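Side-chain contacts in phosphotriesterase family protein (Listeria monocytogenes serotype 4b str. H7858, PDB 3PNZ), which probably hydrolyses phosphorylated sugar lactones at a two-zinc centre held in an amidohydrolase-type barrel: residues A[19-24]-A[320-325]; A[233-238]-A[256-261]; A[267-272]-A[289-294]. All coordinates share one frame; numbering follows the deposited sequence.

Contact 1: A[19-24]-A[320-325]. With ZN (zinc ion), chain I.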
loop_
_atom_site.group_PDB
_atom_site.type_symbol
_atom_site.label_atom_id
_atom_site.label_comp_id
_atom_site.label_asym_id
_atom_site.label_seq_id
_atom_site.Cartn_x
_atom_site.Cartn_y
_atom_site.Cartn_z
ATOM N N THR A 19 1.650 -11.926 -5.061
ATOM C CA THR A 19 1.105 -10.595 -4.806
ATOM C C THR A 19 2.186 -9.538 -4.594
ATOM O O THR A 19 3.146 -9.773 -3.855
ATOM C CB THR A 19 0.226 -10.590 -3.520
ATOM O OG1 THR A 19 -0.885 -11.487 -3.679
ATOM C CG2 THR A 19 -0.309 -9.186 -3.223
ATOM N N TYR A 20 2.018 -8.386 -5.237
ATOM C CA TYR A 20 2.773 -7.177 -4.886
ATOM C C TYR A 20 1.947 -6.402 -3.876
ATOM O O TYR A 20 0.814 -6.027 -4.164
ATOM C CB TYR A 20 2.988 -6.280 -6.113
ATOM C CG TYR A 20 4.046 -6.716 -7.113
ATOM C CD1 TYR A 20 4.911 -7.771 -6.854
ATOM C CD2 TYR A 20 4.179 -6.045 -8.319
ATOM C CE1 TYR A 20 5.878 -8.158 -7.786
ATOM C CE2 TYR A 20 5.140 -6.417 -9.253
ATOM C CZ TYR A 20 5.987 -7.467 -8.985
ATOM O OH TYR A 20 6.936 -7.827 -9.929
ATOM N N SER A 21 2.522 -6.125 -2.712
ATOM C CA SER A 21 1.756 -5.610 -1.574
ATOM C C SER A 21 1.566 -4.089 -1.460
ATOM O O SER A 21 0.846 -3.639 -0.577
ATOM C CB SER A 21 2.345 -6.144 -0.265
ATOM O OG SER A 21 2.147 -7.543 -0.156
ATOM N N HIS A 22 2.200 -3.303 -2.327
ATOM C CA HIS A 22 2.038 -1.849 -2.294
ATOM C C HIS A 22 2.444 -1.237 -3.629
ATOM O O HIS A 22 3.632 -1.078 -3.905
ATOM C CB HIS A 22 2.871 -1.213 -1.170
ATOM C CG HIS A 22 2.692 0.272 -1.050
ATOM N ND1 HIS A 22 2.142 0.866 0.065
ATOM C CD2 HIS A 22 2.971 1.281 -1.911
ATOM C CE1 HIS A 22 2.100 2.175 -0.108
ATOM N NE2 HIS A 22 2.595 2.452 -1.299
ATOM N N GLU A 23 1.460 -0.910 -4.462
ATOM C CA GLU A 23 1.745 -0.317 -5.764
ATOM C C GLU A 23 0.804 0.828 -6.092
ATOM O O GLU A 23 -0.154 1.087 -5.368
ATOM C CB GLU A 23 1.645 -1.366 -6.881
ATOM C CG GLU A 23 2.590 -2.554 -6.727
ATOM C CD GLU A 23 4.058 -2.166 -6.873
ATOM O OE1 GLU A 23 4.341 -1.097 -7.461
ATOM O OE2 GLU A 23 4.924 -2.943 -6.417
ATOM N N HIS A 24 1.097 1.511 -7.195
ATOM C CA HIS A 24 0.164 2.465 -7.805
ATOM C C HIS A 24 0.059 2.124 -9.276
ATOM O O HIS A 24 1.010 1.631 -9.861
ATOM C CB HIS A 24 0.635 3.903 -7.595
ATOM C CG HIS A 24 0.797 4.247 -6.152
ATOM N ND1 HIS A 24 -0.251 4.675 -5.370
ATOM C CD2 HIS A 24 1.868 4.149 -5.329
ATOM C CE1 HIS A 24 0.171 4.860 -4.132
ATOM N NE2 HIS A 24 1.452 4.543 -4.081
ATOM N N ASP A 320 2.265 -16.504 0.967
ATOM C CA ASP A 320 1.712 -16.824 2.285
ATOM C C ASP A 320 1.425 -15.580 3.126
ATOM O O ASP A 320 0.349 -15.451 3.698
ATOM C CB ASP A 320 2.634 -17.768 3.058
ATOM C CG ASP A 320 2.843 -19.097 2.350
ATOM O OD1 ASP A 320 2.034 -19.439 1.469
ATOM O OD2 ASP A 320 3.823 -19.795 2.675
ATOM N N ASN A 321 2.386 -14.658 3.181
ATOM C CA ASN A 321 2.240 -13.474 4.028
ATOM C C ASN A 321 1.122 -12.524 3.569
ATOM O O ASN A 321 0.308 -12.088 4.383
ATOM C CB ASN A 321 3.595 -12.748 4.213
ATOM C CG ASN A 321 4.636 -13.623 4.916
ATOM O OD1 ASN A 321 4.333 -14.733 5.372
ATOM N ND2 ASN A 321 5.862 -13.118 5.029
ATOM N N PRO A 322 1.074 -12.193 2.268
ATOM C CA PRO A 322 -0.063 -11.382 1.806
ATOM C C PRO A 322 -1.413 -12.071 2.033
ATOM O O PRO A 322 -2.399 -11.402 2.318
ATOM C CB PRO A 322 0.197 -11.222 0.301
ATOM C CG PRO A 322 1.681 -11.381 0.153
ATOM C CD PRO A 322 2.101 -12.365 1.221
ATOM N N ALA A 323 -1.461 -13.392 1.906
ATOM C CA ALA A 323 -2.723 -14.103 2.151
ATOM C C ALA A 323 -3.163 -13.977 3.609
ATOM O O ALA A 323 -4.357 -13.943 3.899
ATOM C CB ALA A 323 -2.600 -15.563 1.747
ATOM N N ARG A 324 -2.207 -13.910 4.529
ATOM C CA ARG A 324 -2.527 -13.706 5.934
ATOM C C ARG A 324 -2.880 -12.243 6.227
ATOM O O ARG A 324 -3.834 -11.951 6.951
ATOM C CB ARG A 324 -1.372 -14.172 6.830
ATOM C CG ARG A 324 -1.686 -14.077 8.328
ATOM C CD ARG A 324 -0.692 -14.844 9.209
ATOM N NE ARG A 324 0.637 -14.230 9.265
ATOM C CZ ARG A 324 1.042 -13.390 10.219
ATOM N NH1 ARG A 324 0.226 -13.045 11.209
ATOM N NH2 ARG A 324 2.273 -12.885 10.179
ATOM N N CYS A 325 -2.124 -11.326 5.632
ATOM C CA CYS A 325 -2.279 -9.904 5.929
ATOM C C CYS A 325 -3.580 -9.313 5.384
ATOM O O CYS A 325 -4.284 -8.595 6.091
ATOM C CB CYS A 325 -1.070 -9.116 5.406
ATOM S SG CYS A 325 -1.181 -7.319 5.680
HETATM ZN ZN ZN I . 2.601 4.307 -2.337
#

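Contact 2: A[233-238]-A[256-261]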
loop_
_atom_site.group_PDB
_atom_site.type_symbol
_atom_site.label_atom_id
_atom_site.label_comp_id
_atom_site.label_asym_id
_atom_site.label_seq_id
_atom_site.Cartn_x
_atom_site.Cartn_y
_atom_site.Cartn_z
ATOM N N ALA A 233 2.964 -6.707 13.753
ATOM C CA ALA A 233 2.673 -5.991 12.514
ATOM C C ALA A 233 3.414 -6.556 11.307
ATOM O O ALA A 233 4.550 -7.032 11.406
ATOM C CB ALA A 233 2.998 -4.503 12.663
ATOM N N PHE A 234 2.760 -6.472 10.161
ATOM C CA PHE A 234 3.414 -6.767 8.904
ATOM C C PHE A 234 4.313 -5.592 8.548
ATOM O O PHE A 234 3.999 -4.444 8.865
ATOM C CB PHE A 234 2.390 -7.027 7.800
ATOM C CG PHE A 234 1.691 -8.359 7.933
ATOM C CD1 PHE A 234 2.192 -9.484 7.300
ATOM C CD2 PHE A 234 0.547 -8.481 8.710
ATOM C CE1 PHE A 234 1.545 -10.718 7.422
ATOM C CE2 PHE A 234 -0.103 -9.702 8.843
ATOM C CZ PHE A 234 0.399 -10.817 8.196
ATOM N N MET A 235 5.423 -5.894 7.891
ATOM C CA MET A 235 6.419 -4.872 7.562
ATOM C C MET A 235 6.681 -4.912 6.081
ATOM O O MET A 235 7.134 -5.927 5.543
ATOM C CB MET A 235 7.692 -5.103 8.361
ATOM C CG MET A 235 7.422 -4.981 9.858
ATOM S SD MET A 235 8.847 -5.386 10.843
ATOM C CE MET A 235 9.892 -3.963 10.446
ATOM N N SER A 236 6.361 -3.807 5.417
ATOM C CA SER A 236 6.414 -3.737 3.974
ATOM C C SER A 236 7.745 -3.149 3.510
ATOM O O SER A 236 8.077 -1.998 3.821
ATOM C CB SER A 236 5.241 -2.907 3.439
ATOM O OG SER A 236 5.262 -2.862 2.021
ATOM N N PHE A 237 8.510 -3.957 2.785
ATOM C CA PHE A 237 9.717 -3.490 2.110
ATOM C C PHE A 237 9.311 -3.193 0.674
ATOM O O PHE A 237 9.272 -4.089 -0.173
ATOM C CB PHE A 237 10.826 -4.545 2.195
ATOM C CG PHE A 237 11.412 -4.682 3.569
ATOM C CD1 PHE A 237 12.687 -4.200 3.855
ATOM C CD2 PHE A 237 10.678 -5.268 4.592
ATOM C CE1 PHE A 237 13.216 -4.308 5.130
ATOM C CE2 PHE A 237 11.197 -5.380 5.880
ATOM C CZ PHE A 237 12.471 -4.899 6.151
ATOM N N ASP A 238 8.977 -1.934 0.405
ATOM C CA ASP A 238 8.323 -1.605 -0.861
ATOM C C ASP A 238 9.114 -0.620 -1.702
ATOM O O ASP A 238 8.581 -0.012 -2.630
ATOM C CB ASP A 238 6.893 -1.108 -0.612
ATOM C CG ASP A 238 6.823 -0.102 0.506
ATOM O OD1 ASP A 238 7.632 0.845 0.483
ATOM O OD2 ASP A 238 5.971 -0.253 1.411
ATOM N N LEU A 256 16.800 -10.201 5.678
ATOM C CA LEU A 256 17.390 -11.424 6.215
ATOM C C LEU A 256 17.675 -11.325 7.712
ATOM O O LEU A 256 17.624 -12.331 8.422
ATOM C CB LEU A 256 18.641 -11.827 5.428
ATOM C CG LEU A 256 18.366 -12.251 3.982
ATOM C CD1 LEU A 256 19.679 -12.548 3.276
ATOM C CD2 LEU A 256 17.438 -13.464 3.949
ATOM N N TYR A 257 17.950 -10.123 8.211
ATOM C CA TYR A 257 18.051 -9.961 9.664
ATOM C C TYR A 257 16.725 -10.310 10.336
ATOM O O TYR A 257 16.692 -11.034 11.342
ATOM C CB TYR A 257 18.482 -8.543 10.065
ATOM C CG TYR A 257 18.392 -8.332 11.555
ATOM C CD1 TYR A 257 19.338 -8.885 12.409
ATOM C CD2 TYR A 257 17.344 -7.610 12.112
ATOM C CE1 TYR A 257 19.254 -8.714 13.780
ATOM C CE2 TYR A 257 17.249 -7.431 13.491
ATOM C CZ TYR A 257 18.207 -7.981 14.313
ATOM O OH TYR A 257 18.111 -7.804 15.673
ATOM N N LEU A 258 15.629 -9.791 9.795
ATOM C CA LEU A 258 14.319 -10.084 10.371
ATOM C C LEU A 258 14.025 -11.583 10.272
ATOM O O LEU A 258 13.494 -12.169 11.216
ATOM C CB LEU A 258 13.214 -9.260 9.705
ATOM C CG LEU A 258 13.144 -7.799 10.181
ATOM C CD1 LEU A 258 12.228 -6.982 9.275
ATOM C CD2 LEU A 258 12.668 -7.718 11.645
ATOM N N VAL A 259 14.394 -12.200 9.150
ATOM C CA VAL A 259 14.220 -13.652 9.020
ATOM C C VAL A 259 15.021 -14.365 10.106
ATOM O O VAL A 259 14.507 -15.257 10.787
ATOM C CB VAL A 259 14.601 -14.180 7.624
ATOM C CG1 VAL A 259 14.538 -15.711 7.591
ATOM C CG2 VAL A 259 13.680 -13.595 6.558
ATOM N N SER A 260 16.269 -13.952 10.302
ATOM C CA SER A 260 17.107 -14.596 11.307
ATOM C C SER A 260 16.542 -14.447 12.724
ATOM O O SER A 260 16.802 -15.281 13.590
ATOM C CB SER A 260 18.555 -14.082 11.235
ATOM O OG SER A 260 18.659 -12.797 11.829
ATOM N N GLU A 261 15.766 -13.393 12.964
ATOM C CA GLU A 261 15.214 -13.167 14.292
ATOM C C GLU A 261 13.828 -13.793 14.469
ATOM O O GLU A 261 13.203 -13.634 15.519
ATOM C CB GLU A 261 15.184 -11.667 14.612
ATOM C CG GLU A 261 16.578 -11.065 14.772
ATOM C CD GLU A 261 17.249 -11.494 16.071
ATOM O OE1 GLU A 261 16.578 -11.490 17.123
ATOM O OE2 GLU A 261 18.448 -11.835 16.046
#

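Contact 3: A[267-272]-A[289-294]. With ZN (zinc ion), chain I.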
loop_
_atom_site.group_PDB
_atom_site.type_symbol
_atom_site.label_atom_id
_atom_site.label_comp_id
_atom_site.label_asym_id
_atom_site.label_seq_id
_atom_site.Cartn_x
_atom_site.Cartn_y
_atom_site.Cartn_z
ATOM N N ILE A 267 6.984 -10.349 6.707
ATOM C CA ILE A 267 7.602 -9.553 5.635
ATOM C C ILE A 267 6.760 -9.499 4.352
ATOM O O ILE A 267 6.316 -10.528 3.830
ATOM C CB ILE A 267 9.024 -10.053 5.337
ATOM C CG1 ILE A 267 9.891 -9.872 6.588
ATOM C CG2 ILE A 267 9.616 -9.312 4.122
ATOM C CD1 ILE A 267 11.193 -10.604 6.547
ATOM N N LEU A 268 6.524 -8.285 3.859
ATOM C CA LEU A 268 5.857 -8.080 2.575
ATOM C C LEU A 268 6.804 -7.316 1.669
ATOM O O LEU A 268 7.672 -6.591 2.156
ATOM C CB LEU A 268 4.580 -7.263 2.752
ATOM C CG LEU A 268 3.508 -7.825 3.685
ATOM C CD1 LEU A 268 2.394 -6.799 3.880
ATOM C CD2 LEU A 268 2.981 -9.142 3.121
ATOM N N VAL A 269 6.633 -7.469 0.357
ATOM C CA VAL A 269 7.551 -6.876 -0.617
ATOM C C VAL A 269 6.799 -6.253 -1.789
ATOM O O VAL A 269 5.813 -6.806 -2.284
ATOM C CB VAL A 269 8.561 -7.927 -1.166
ATOM C CG1 VAL A 269 9.465 -7.305 -2.234
ATOM C CG2 VAL A 269 9.395 -8.518 -0.027
ATOM N N SER A 270 7.251 -5.082 -2.221
ATOM C CA SER A 270 6.675 -4.434 -3.392
ATOM C C SER A 270 7.634 -3.356 -3.903
ATOM O O SER A 270 8.739 -3.212 -3.378
ATOM C CB SER A 270 5.308 -3.836 -3.055
ATOM O OG SER A 270 4.377 -4.094 -4.099
ATOM N N GLY A 271 7.209 -2.609 -4.917
ATOM C CA GLY A 271 8.066 -1.619 -5.550
ATOM C C GLY A 271 7.563 -0.196 -5.450
ATOM O O GLY A 271 8.257 0.744 -5.857
ATOM N N ASP A 272 6.354 -0.028 -4.919
ATOM C CA ASP A 272 5.763 1.295 -4.772
ATOM C C ASP A 272 6.008 2.113 -6.031
ATOM O O ASP A 272 6.591 3.201 -5.985
ATOM C CB ASP A 272 6.324 2.005 -3.541
ATOM C CG ASP A 272 5.579 3.274 -3.222
ATOM O OD1 ASP A 272 4.451 3.445 -3.730
ATOM O OD2 ASP A 272 6.121 4.110 -2.466
ATOM N N GLU A 289 7.492 -5.551 -14.027
ATOM C CA GLU A 289 8.164 -6.818 -14.289
ATOM C C GLU A 289 9.337 -7.023 -13.341
ATOM O O GLU A 289 9.725 -8.150 -13.062
ATOM C CB GLU A 289 8.684 -6.880 -15.728
ATOM C CG GLU A 289 9.838 -5.919 -15.998
ATOM C CD GLU A 289 10.486 -6.126 -17.360
ATOM O OE1 GLU A 289 11.591 -5.578 -17.572
ATOM O OE2 GLU A 289 9.894 -6.826 -18.213
ATOM N N TYR A 290 9.909 -5.925 -12.856
ATOM C CA TYR A 290 11.211 -6.000 -12.196
ATOM C C TYR A 290 11.297 -6.999 -11.052
ATOM O O TYR A 290 12.190 -7.841 -11.029
ATOM C CB TYR A 290 11.688 -4.631 -11.712
ATOM C CG TYR A 290 13.064 -4.724 -11.093
ATOM C CD1 TYR A 290 14.201 -4.780 -11.889
ATOM C CD2 TYR A 290 13.225 -4.799 -9.716
ATOM C CE1 TYR A 290 15.468 -4.880 -11.325
ATOM C CE2 TYR A 290 14.489 -4.906 -9.144
ATOM C CZ TYR A 290 15.601 -4.945 -9.953
ATOM O OH TYR A 290 16.854 -5.059 -9.390
ATOM N N ILE A 291 10.387 -6.900 -10.086
ATOM C CA ILE A 291 10.517 -7.721 -8.885
ATOM C C ILE A 291 10.412 -9.214 -9.194
ATOM O O ILE A 291 11.276 -9.992 -8.803
ATOM C CB ILE A 291 9.526 -7.295 -7.782
ATOM C CG1 ILE A 291 9.887 -5.885 -7.292
ATOM C CG2 ILE A 291 9.552 -8.279 -6.618
ATOM C CD1 ILE A 291 8.865 -5.292 -6.333
ATOM N N ALA A 292 9.362 -9.599 -9.913
ATOM C CA ALA A 292 9.173 -10.995 -10.302
ATOM C C ALA A 292 10.306 -11.505 -11.202
ATOM O O ALA A 292 10.791 -12.623 -11.034
ATOM C CB ALA A 292 7.824 -11.157 -10.997
ATOM N N LYS A 293 10.743 -10.673 -12.137
ATOM C CA LYS A 293 11.685 -11.106 -13.171
ATOM C C LYS A 293 13.141 -11.117 -12.713
ATOM O O LYS A 293 13.887 -12.049 -13.015
ATOM C CB LYS A 293 11.532 -10.226 -14.411
ATOM C CG LYS A 293 12.278 -10.716 -15.638
ATOM C CD LYS A 293 12.017 -9.788 -16.813
ATOM C CE LYS A 293 12.615 -10.328 -18.101
ATOM N NZ LYS A 293 12.317 -9.422 -19.249
ATOM N N LYS A 294 13.537 -10.089 -11.967
ATOM C CA LYS A 294 14.941 -9.889 -11.628
ATOM C C LYS A 294 15.258 -9.961 -10.130
ATOM O O LYS A 294 16.268 -10.555 -9.728
ATOM C CB LYS A 294 15.416 -8.548 -12.201
ATOM C CG LYS A 294 15.288 -8.452 -13.719
ATOM C CD LYS A 294 15.748 -7.089 -14.226
ATOM C CE LYS A 294 15.603 -6.970 -15.739
ATOM N NZ LYS A 294 15.890 -5.582 -16.221
HETATM ZN ZN ZN I . 2.601 4.307 -2.337
#

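Contact 1: A[19-24]-A[320-325]
P322 presses the CB–CG side of its ring against T19 and S21. P322 CB lies 3.9 Å from T19 CB. S21 OG stands 3.9 Å from P322 CG. This is a van der Waals contact, since a ring carbon offers the hydroxyl nothing to bond. The side chains of T19 and P322 run antiparallel, flank to flank. In T19 the methyl CG2 is anti to the backbone N and the hydroxyl lies beside it (chi1 -61°). CB, CG2 and OG1 of T19 thus all lie near P322 CB. T19 OG1 is already hydrogen-bonded to the carbonyl O of G17, just earlier in the chain.

The next shell fixes the helix. P322 has no N-H to give to the preceding turn, and helix 310-325 kinks there. R324 N and C325 N then bond back to D320 O and N321 O. N321 ND2 reaches the carbonyl O of E264. L268, in strand 267-269, touches P322, N321 and C325 and also packs on S21.

The chain changes direction at S21 and H22 and enters the metal site. The imidazole of H22 swings away from the backbone N (chi1 -177°) toward the metal, and H22 NE2 binds zinc at 2.1 Å. H24 NE2 binds the same ion at 2.1 Å. H22 ND1 is hydrogen-bonded to H185 NE2, which helps to set the ring. E23, between them, sends OE1 to T273 OG1. D272 and the carboxylated K154 also bind this zinc. The H22-E23-H24 sequence at the end of the first barrel strand is the His-X-His metal motif of the amidohydrolase fold.

Contact 2: A[233-238]-A[256-261]
L258 packs on M235 and F237 in an apolar helix-on-strand contact inside a beta-alpha-beta unit of the TIM barrel. The unit consists of strand 234-237, helix 248-260 and strand 267-269. The contact is buried and small, and one leucine methyl carries it.

L258 CD1 touches both M235 and F237. It lies at the edge of the F237 ring, near the ring plane. The distance is 3.8 Å to F237 CZ and 3.9 Å to F237 CE2. The same methyl is 4.0 Å from M235 CE and 4.1 Å from M235 SD. The M235 chain runs extended as far as SD, which brings the sulfur near the leucine. The bend at chi3 (70°) then sets where CE lies. The M235 side chain is roughly perpendicular to that of L258.

Other parts of the barrel surround the group. H225, from helix 222-229, touches M235 and meets the F237 ring with the planes at about 75°. I267, in the next strand, also touches L258. The packing thus involves helices 222-229 and 248-260 and strands 234-237 and 267-269.

Polar groups around this core have their own partners. In the helix, S260 OG donates to Y257 O at 2.7 Å. E261 OE1 forms a salt bridge with K226. Just past the strand, D238 OD1 is hydrogen-bonded to ND1 of H215, a zinc ligand, so D238 is a second-shell residue of the metal site. S236 OG donates to D238 OD2 at 2.8 Å, on the anti side and 28° out of the carboxylate plane.

Contact 3: A[267-272]-A[289-294]
Strand 267-269 gives way to a loop at S270, and the chain passes closest to helix 289-305 where the CA atoms of G271 and I291 are 7.4 Å apart. I291 makes all the contacts from the helix side. Its CD1 sits over one face of the S270–G271 peptide, 3.3 Å from S270 C and 3.5 Å from G271 N. That is tight for a methyl on a peptide. CG1 is anti to the carbonyl carbon of I291 and the chain continues extended (chi2 172°), which carries CD1 straight out to the loop. The other branch points to the strand, where I291 CG2 meets V269 CG1 at a loose 4.5 Å.

Y20 and F318 also touch I291, so strand 19-23 and helix 310-325 meet this side chain too. The polar groups of the loop turn to other partners. S270 OG is hydrogen-bonded to E23 OE2 and to the backbone N of H22. G271 N gives its N-H to the same E23 OE2. One carboxylate oxygen therefore holds both a side chain and a backbone group of the turn.

D272 follows directly, with a left-handed backbone conformation (phi 43°). It faces away from the helix, and its OD1 binds zinc at 2.5 Å.

I291 offers only carbon, and its methyl lies over the peptide face, while the G271 N-H is bonded to E23. Packing from the helix and hydrogen bonding from E23 together probably help fix the loop that presents D272 to the metal.

The three contacts lie in one (beta/alpha)8 barrel, around its first, seventh and eighth strands. Contact 1 joins the first barrel strand to the last helix of the chain. Contacts 2 and 3 fall between its segments in sequence, one after the other. The centres of contacts 1 and 3 are about 10 Å apart, those of 1 and 2 about 13 Å, and those of 2 and 3 about 15 Å. Strands 234-237 and 267-269 are parallel neighbours, joined by backbone hydrogen bonds. F234 packs on helix 310-325, linking contacts 1 and 2. Contacts 1 and 3 supply ligands to the same zinc, so the first and last strands of the barrel both lead into the metal site.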